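Local atomic coordinates of PHA granule-associated protein (Aeromonas hydrophila, PDB entry 5IP0), a protein that binds the surface of polyhydroxyalkanoate storage granules as a phasin and probably acts as an amphiphilic biosurfactant that coats them. Residues L34-Y45 and Q82-L93. Numbering follows the deposited sequence.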
ATOM      1  N   LEU D  34       6.359   2.455   3.640  1.00 69.30           N
ATOM      2  CA  LEU D  34       6.077   1.871   2.334  1.00 69.62           C
ATOM      3  C   LEU D  34       4.692   2.259   1.843  1.00 68.36           C
ATOM      4  O   LEU D  34       4.526   2.653   0.684  1.00 74.51           O
ATOM      5  CB  LEU D  34       6.227   0.354   2.397  1.00 68.96           C
ATOM      6  CG  LEU D  34       7.686  -0.076   2.532  1.00 71.88           C
ATOM      7  CD1 LEU D  34       7.819  -1.525   2.855  1.00 69.91           C
ATOM      8  CD2 LEU D  34       8.393   0.215   1.245  1.00 70.40           C
ATOM      9  N   THR D  35       3.692   2.185   2.721  1.00 67.89           N
ATOM     10  CA  THR D  35       2.346   2.612   2.350  1.00 67.41           C
ATOM     11  C   THR D  35       2.341   4.043   1.839  1.00 67.72           C
ATOM     12  O   THR D  35       1.772   4.336   0.783  1.00 67.56           O
ATOM     13  CB  THR D  35       1.409   2.475   3.546  1.00 67.15           C
ATOM     14  OG1 THR D  35       1.451   1.133   4.029  1.00 77.43           O
ATOM     15  CG2 THR D  35      -0.011   2.793   3.152  1.00 70.92           C
ATOM     16  N   ARG D  36       3.000   4.948   2.559  1.00 78.45           N
ATOM     17  CA  ARG D  36       2.999   6.350   2.154  1.00 68.80           C
ATOM     18  C   ARG D  36       3.746   6.565   0.846  1.00 69.18           C
ATOM     19  O   ARG D  36       3.390   7.447   0.054  1.00 69.42           O
ATOM     20  CB  ARG D  36       3.573   7.190   3.270  1.00 69.52           C
ATOM     21  CG  ARG D  36       2.599   7.384   4.403  1.00 69.37           C
ATOM     22  CD  ARG D  36       3.294   7.823   5.664  1.00 81.12           C
ATOM     23  NE  ARG D  36       2.398   7.888   6.806  1.00 84.51           N
ATOM     24  CZ  ARG D  36       2.814   8.002   8.059  1.00 95.93           C
ATOM     25  NH1 ARG D  36       4.107   8.066   8.321  1.00 89.41           N
ATOM     26  NH2 ARG D  36       1.940   8.058   9.048  1.00125.35           N
ATOM     27  N   LEU D  37       4.830   5.827   0.638  1.00 69.43           N
ATOM     28  CA  LEU D  37       5.549   5.922  -0.620  1.00 69.93           C
ATOM     29  C   LEU D  37       4.673   5.503  -1.790  1.00 74.41           C
ATOM     30  O   LEU D  37       4.649   6.182  -2.827  1.00 74.30           O
ATOM     31  CB  LEU D  37       6.817   5.085  -0.509  1.00 70.41           C
ATOM     32  CG  LEU D  37       7.824   5.059  -1.635  1.00 71.23           C
ATOM     33  CD1 LEU D  37       8.051   6.422  -2.162  1.00 71.97           C
ATOM     34  CD2 LEU D  37       9.067   4.529  -1.028  1.00 71.91           C
ATOM     35  N   GLN D  38       3.923   4.397  -1.627  1.00 93.33           N
ATOM     36  CA  GLN D  38       2.997   3.924  -2.659  1.00 78.34           C
ATOM     37  C   GLN D  38       1.892   4.925  -2.923  1.00 73.12           C
ATOM     38  O   GLN D  38       1.546   5.175  -4.081  1.00 80.66           O
ATOM     39  CB  GLN D  38       2.391   2.568  -2.274  1.00 89.88           C
ATOM     40  CG  GLN D  38       1.406   1.981  -3.332  1.00111.13           C
ATOM     41  CD  GLN D  38       2.057   1.431  -4.611  1.00128.04           C
ATOM     42  OE1 GLN D  38       2.212   0.213  -4.797  1.00114.39           O
ATOM     43  NE2 GLN D  38       2.447   2.344  -5.502  1.00132.06           N
ATOM     44  N   LEU D  39       1.311   5.494  -1.867  1.00 67.81           N
ATOM     45  CA  LEU D  39       0.294   6.524  -2.054  1.00 67.83           C
ATOM     46  C   LEU D  39       0.841   7.706  -2.838  1.00 73.89           C
ATOM     47  O   LEU D  39       0.168   8.229  -3.730  1.00 76.88           O
ATOM     48  CB  LEU D  39      -0.268   6.963  -0.703  1.00 67.81           C
ATOM     49  CG  LEU D  39      -1.150   8.211  -0.651  1.00 68.17           C
ATOM     50  CD1 LEU D  39      -2.242   8.163  -1.676  1.00 86.77           C
ATOM     51  CD2 LEU D  39      -1.766   8.347   0.724  1.00 68.20           C
ATOM     52  N   ALA D  40       2.061   8.141  -2.522  1.00 97.13           N
ATOM     53  CA  ALA D  40       2.659   9.249  -3.256  1.00 70.17           C
ATOM     54  C   ALA D  40       2.814   8.907  -4.730  1.00 78.15           C
ATOM     55  O   ALA D  40       2.484   9.721  -5.602  1.00 73.99           O
ATOM     56  CB  ALA D  40       4.004   9.595  -2.654  1.00 71.01           C
ATOM     57  N   SER D  41       3.331   7.707  -5.023  1.00 83.82           N
ATOM     58  CA  SER D  41       3.457   7.255  -6.409  1.00 70.15           C
ATOM     59  C   SER D  41       2.108   7.250  -7.108  1.00 76.23           C
ATOM     60  O   SER D  41       1.957   7.796  -8.211  1.00 79.02           O
ATOM     61  CB  SER D  41       4.058   5.859  -6.427  1.00 74.66           C
ATOM     62  OG  SER D  41       5.366   5.910  -5.896  1.00119.61           O
ATOM     63  N   ALA D  42       1.105   6.661  -6.456  1.00 84.55           N
ATOM     64  CA  ALA D  42      -0.225   6.575  -7.042  1.00 81.05           C
ATOM     65  C   ALA D  42      -0.750   7.964  -7.367  1.00 77.37           C
ATOM     66  O   ALA D  42      -1.185   8.235  -8.491  1.00108.63           O
ATOM     67  CB  ALA D  42      -1.165   5.830  -6.091  1.00 67.55           C
ATOM     68  N   ASN D  43      -0.653   8.875  -6.413  1.00 69.00           N
ATOM     69  CA  ASN D  43      -1.143  10.224  -6.648  1.00 75.71           C
ATOM     70  C   ASN D  43      -0.386  10.912  -7.773  1.00 81.19           C
ATOM     71  O   ASN D  43      -0.963  11.728  -8.497  1.00 93.74           O
ATOM     72  CB  ASN D  43      -1.090  11.008  -5.345  1.00 69.94           C
ATOM     73  CG  ASN D  43      -2.213  10.598  -4.431  1.00103.71           C
ATOM     74  OD1 ASN D  43      -3.156   9.936  -4.879  1.00125.51           O
ATOM     75  ND2 ASN D  43      -2.127  10.946  -3.158  1.00 69.50           N
ATOM     76  N   ALA D  44       0.902  10.596  -7.936  1.00 91.28           N
ATOM     77  CA  ALA D  44       1.686  11.175  -9.025  1.00 71.87           C
ATOM     78  C   ALA D  44       1.176  10.713 -10.395  1.00 86.41           C
ATOM     79  O   ALA D  44       0.978  11.530 -11.314  1.00 72.41           O
ATOM     80  CB  ALA D  44       3.155  10.831  -8.834  1.00 72.41           C
ATOM     81  N   TYR D  45       1.029   9.394 -10.580  1.00 82.05           N
ATOM     82  CA  TYR D  45       0.517   8.901 -11.861  1.00 81.97           C
ATOM     83  C   TYR D  45      -0.887   9.446 -12.129  1.00 80.71           C
ATOM     84  O   TYR D  45      -1.224   9.828 -13.263  1.00 84.72           O
ATOM     85  CB  TYR D  45       0.511   7.370 -11.873  1.00 88.66           C
ATOM     86  CG  TYR D  45       1.831   6.717 -11.492  1.00101.07           C
ATOM     87  CD1 TYR D  45       3.067   7.300 -11.810  1.00 89.28           C
ATOM     88  CD2 TYR D  45       1.835   5.524 -10.771  1.00107.14           C
ATOM     89  CE1 TYR D  45       4.260   6.696 -11.428  1.00 98.44           C
ATOM     90  CE2 TYR D  45       3.018   4.917 -10.389  1.00108.94           C
ATOM     91  CZ  TYR D  45       4.223   5.502 -10.714  1.00119.19           C
ATOM     92  OH  TYR D  45       5.383   4.874 -10.314  1.00144.85           O
ATOM     93  N   GLN D  82       9.771  11.458 -11.804  1.00 79.28           N
ATOM     94  CA  GLN D  82       8.986  10.780 -10.776  1.00 83.95           C
ATOM     95  C   GLN D  82       9.497   9.363 -10.550  1.00 97.55           C
ATOM     96  O   GLN D  82       9.847   8.997  -9.424  1.00 91.40           O
ATOM     97  CB  GLN D  82       7.501  10.774 -11.150  1.00104.38           C
ATOM     98  CG  GLN D  82       6.569  10.057 -10.144  1.00 97.22           C
ATOM     99  CD  GLN D  82       6.488  10.738  -8.783  1.00104.56           C
ATOM    100  OE1 GLN D  82       6.620  10.089  -7.741  1.00106.75           O
ATOM    101  NE2 GLN D  82       6.245  12.048  -8.786  1.00 99.43           N
ATOM    102  N   MET D  83       9.611   8.573 -11.623  1.00110.85           N
ATOM    103  CA  MET D  83      10.017   7.174 -11.476  1.00107.93           C
ATOM    104  C   MET D  83      11.403   7.035 -10.847  1.00104.31           C
ATOM    105  O   MET D  83      11.614   6.188  -9.963  1.00 99.12           O
ATOM    106  CB  MET D  83       9.990   6.489 -12.840  1.00103.19           C
ATOM    107  CG  MET D  83      10.910   5.295 -12.953  1.00105.40           C
ATOM    108  SD  MET D  83      10.831   4.586 -14.603  1.00118.82           S
ATOM    109  CE  MET D  83      12.531   4.099 -14.827  1.00133.76           C
ATOM    110  N   LEU D  84      12.368   7.846 -11.290  1.00117.16           N
ATOM    111  CA  LEU D  84      13.719   7.716 -10.738  1.00123.38           C
ATOM    112  C   LEU D  84      13.790   8.143  -9.273  1.00111.83           C
ATOM    113  O   LEU D  84      14.377   7.436  -8.439  1.00116.19           O
ATOM    114  CB  LEU D  84      14.688   8.515 -11.597  1.00108.22           C
ATOM    115  CG  LEU D  84      14.913   7.730 -12.885  1.00100.38           C
ATOM    116  CD1 LEU D  84      15.635   8.587 -13.878  1.00 96.91           C
ATOM    117  CD2 LEU D  84      15.691   6.439 -12.593  1.00 98.99           C
ATOM    118  N   ASP D  85      13.177   9.279  -8.937  1.00 87.20           N
ATOM    119  CA  ASP D  85      13.174   9.741  -7.555  1.00 82.95           C
ATOM    120  C   ASP D  85      12.443   8.752  -6.655  1.00 88.76           C
ATOM    121  O   ASP D  85      12.797   8.586  -5.483  1.00 94.43           O
ATOM    122  CB  ASP D  85      12.558  11.133  -7.478  1.00 99.91           C
ATOM    123  CG  ASP D  85      12.818  11.814  -6.145  1.00131.25           C
ATOM    124  OD1 ASP D  85      13.672  11.316  -5.361  1.00131.69           O
ATOM    125  OD2 ASP D  85      12.162  12.849  -5.882  1.00145.65           O
ATOM    126  N   ASP D  86      11.383   8.124  -7.172  1.00 90.11           N
ATOM    127  CA  ASP D  86      10.682   7.080  -6.429  1.00 84.36           C
ATOM    128  C   ASP D  86      11.619   5.913  -6.133  1.00 84.57           C
ATOM    129  O   ASP D  86      11.636   5.382  -5.011  1.00 78.57           O
ATOM    130  CB  ASP D  86       9.450   6.617  -7.211  1.00 98.97           C
ATOM    131  CG  ASP D  86       8.227   7.503  -6.974  1.00116.21           C
ATOM    132  OD1 ASP D  86       8.257   8.346  -6.047  1.00120.94           O
ATOM    133  OD2 ASP D  86       7.242   7.378  -7.746  1.00120.44           O
ATOM    134  N   ILE D  87      12.396   5.490  -7.135  1.00 84.05           N
ATOM    135  CA  ILE D  87      13.386   4.438  -6.899  1.00 85.24           C
ATOM    136  C   ILE D  87      14.364   4.863  -5.805  1.00 88.13           C
ATOM    137  O   ILE D  87      14.728   4.063  -4.934  1.00 80.78           O
ATOM    138  CB  ILE D  87      14.114   4.087  -8.209  1.00 78.87           C
ATOM    139  CG1 ILE D  87      13.118   3.556  -9.237  1.00 87.22           C
ATOM    140  CG2 ILE D  87      15.180   3.049  -7.951  1.00 79.80           C
ATOM    141  CD1 ILE D  87      13.747   3.112 -10.542  1.00104.86           C
ATOM    142  N   GLN D  88      14.796   6.127  -5.821  1.00 79.21           N
ATOM    143  CA  GLN D  88      15.723   6.594  -4.792  1.00 80.09           C
ATOM    144  C   GLN D  88      15.089   6.560  -3.402  1.00 84.70           C
ATOM    145  O   GLN D  88      15.707   6.069  -2.452  1.00 84.10           O
ATOM    146  CB  GLN D  88      16.228   8.001  -5.133  1.00100.11           C
ATOM    147  CG  GLN D  88      17.339   8.529  -4.218  1.00116.54           C
ATOM    148  CD  GLN D  88      18.709   7.873  -4.453  1.00126.72           C
ATOM    149  OE1 GLN D  88      19.525   8.368  -5.241  1.00127.63           O
ATOM    150  NE2 GLN D  88      18.973   6.773  -3.742  1.00119.52           N
ATOM    151  N   LYS D  89      13.862   7.076  -3.253  1.00 96.60           N
ATOM    152  CA  LYS D  89      13.200   7.005  -1.951  1.00 89.13           C
ATOM    153  C   LYS D  89      13.121   5.571  -1.460  1.00 87.26           C
ATOM    154  O   LYS D  89      13.414   5.288  -0.292  1.00 90.74           O
ATOM    155  CB  LYS D  89      11.814   7.655  -1.983  1.00 77.18           C
ATOM    156  CG  LYS D  89      11.883   9.143  -1.813  1.00 79.86           C
ATOM    157  CD  LYS D  89      10.587   9.890  -2.060  1.00 94.72           C
ATOM    158  CE  LYS D  89      10.533  10.526  -3.433  1.00108.33           C
ATOM    159  NZ  LYS D  89       9.328  11.398  -3.572  1.00110.96           N
ATOM    160  N   LEU D  90      12.716   4.653  -2.336  1.00 84.33           N
ATOM    161  CA  LEU D  90      12.596   3.260  -1.923  1.00 78.06           C
ATOM    162  C   LEU D  90      13.944   2.670  -1.523  1.00 75.97           C
ATOM    163  O   LEU D  90      14.040   1.960  -0.513  1.00 80.74           O
ATOM    164  CB  LEU D  90      11.950   2.451  -3.041  1.00 74.37           C
ATOM    165  CG  LEU D  90      11.682   1.000  -2.709  1.00 73.87           C
ATOM    166  CD1 LEU D  90      10.953   0.875  -1.398  1.00 72.88           C
ATOM    167  CD2 LEU D  90      10.845   0.475  -3.821  1.00 81.50           C
ATOM    168  N   SER D  91      15.001   2.948  -2.295  1.00 77.36           N
ATOM    169  CA  SER D  91      16.319   2.439  -1.923  1.00 78.65           C
ATOM    170  C   SER D  91      16.717   2.966  -0.560  1.00 83.01           C
ATOM    171  O   SER D  91      17.170   2.208   0.300  1.00 82.35           O
ATOM    172  CB  SER D  91      17.370   2.818  -2.968  1.00 85.72           C
ATOM    173  OG  SER D  91      17.781   4.158  -2.813  1.00112.78           O
ATOM    174  N   ALA D  92      16.481   4.253  -0.326  1.00 78.83           N
ATOM    175  CA  ALA D  92      16.785   4.839   0.964  1.00 79.10           C
ATOM    176  C   ALA D  92      16.050   4.113   2.076  1.00 77.84           C
ATOM    177  O   ALA D  92      16.640   3.749   3.095  1.00 78.25           O
ATOM    178  CB  ALA D  92      16.393   6.311   0.935  1.00 79.24           C
ATOM    179  N   LEU D  93      14.758   3.865   1.872  1.00 92.23           N
ATOM    180  CA  LEU D  93      13.932   3.154   2.846  1.00 79.37           C
ATOM    181  C   LEU D  93      14.479   1.762   3.155  1.00 75.50           C
ATOM    182  O   LEU D  93      14.511   1.344   4.322  1.00 75.36           O
ATOM    183  CB  LEU D  93      12.508   3.084   2.294  1.00 78.64           C
ATOM    184  CG  LEU D  93      11.290   2.681   3.111  1.00 91.40           C
ATOM    185  CD1 LEU D  93      11.445   3.122   4.535  1.00106.55           C
ATOM    186  CD2 LEU D  93      10.079   3.335   2.477  1.00 92.46           C
TER
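Q82 meets A44 at one end of the contact, its CG lying 3.7 Å from A44 CB and its amide group reaching across the same methyl. CG stands anti to the backbone N (chi1 179°) and the chain then bends at chi2, which lays the flexible side chain over helix 18-57; alanine, with a single methyl, leaves room for it. The same CG approaches the Y45 ring obliquely.

One turn on, D86 points its carboxylate at S41, with OD2 3.0 Å from S41 OG. A small hydroxyl suits this place, since it brings a polar group up to the acid where both residues are buried. Y23 of the second subunit packs on D86, and its OH is joined to S41 OG by a weak hydrogen bond.

Helices 18-57 and 65-109 form a long antiparallel hairpin, part of the phasin family region, and within these segments their axes come to 11.0 Å at an angle of 179°. Here the packing is knobs-into-holes: L37 is the knob, set among D86, K89, L90 and L93. K89 lends the hole its aliphatic base, CB lying 4.0 Å from L37 CD1, while its amine makes a long salt bridge back to D85.

L90 meets the other branch, its CA 3.9 Å from L37 CD2, and sends its own CD1 to L34 CD2 at 3.7 Å. Branching serves L37, whose CD1 faces K89 while CD2 faces L90 and L93; at the other positions leucine methyls suit an apolar level. L93 and L37 run antiparallel alongside each other, and L93 CD2 lies 3.8 Å from both L37 CD2 and L34 CD2; L27 of the second subunit packs on L34.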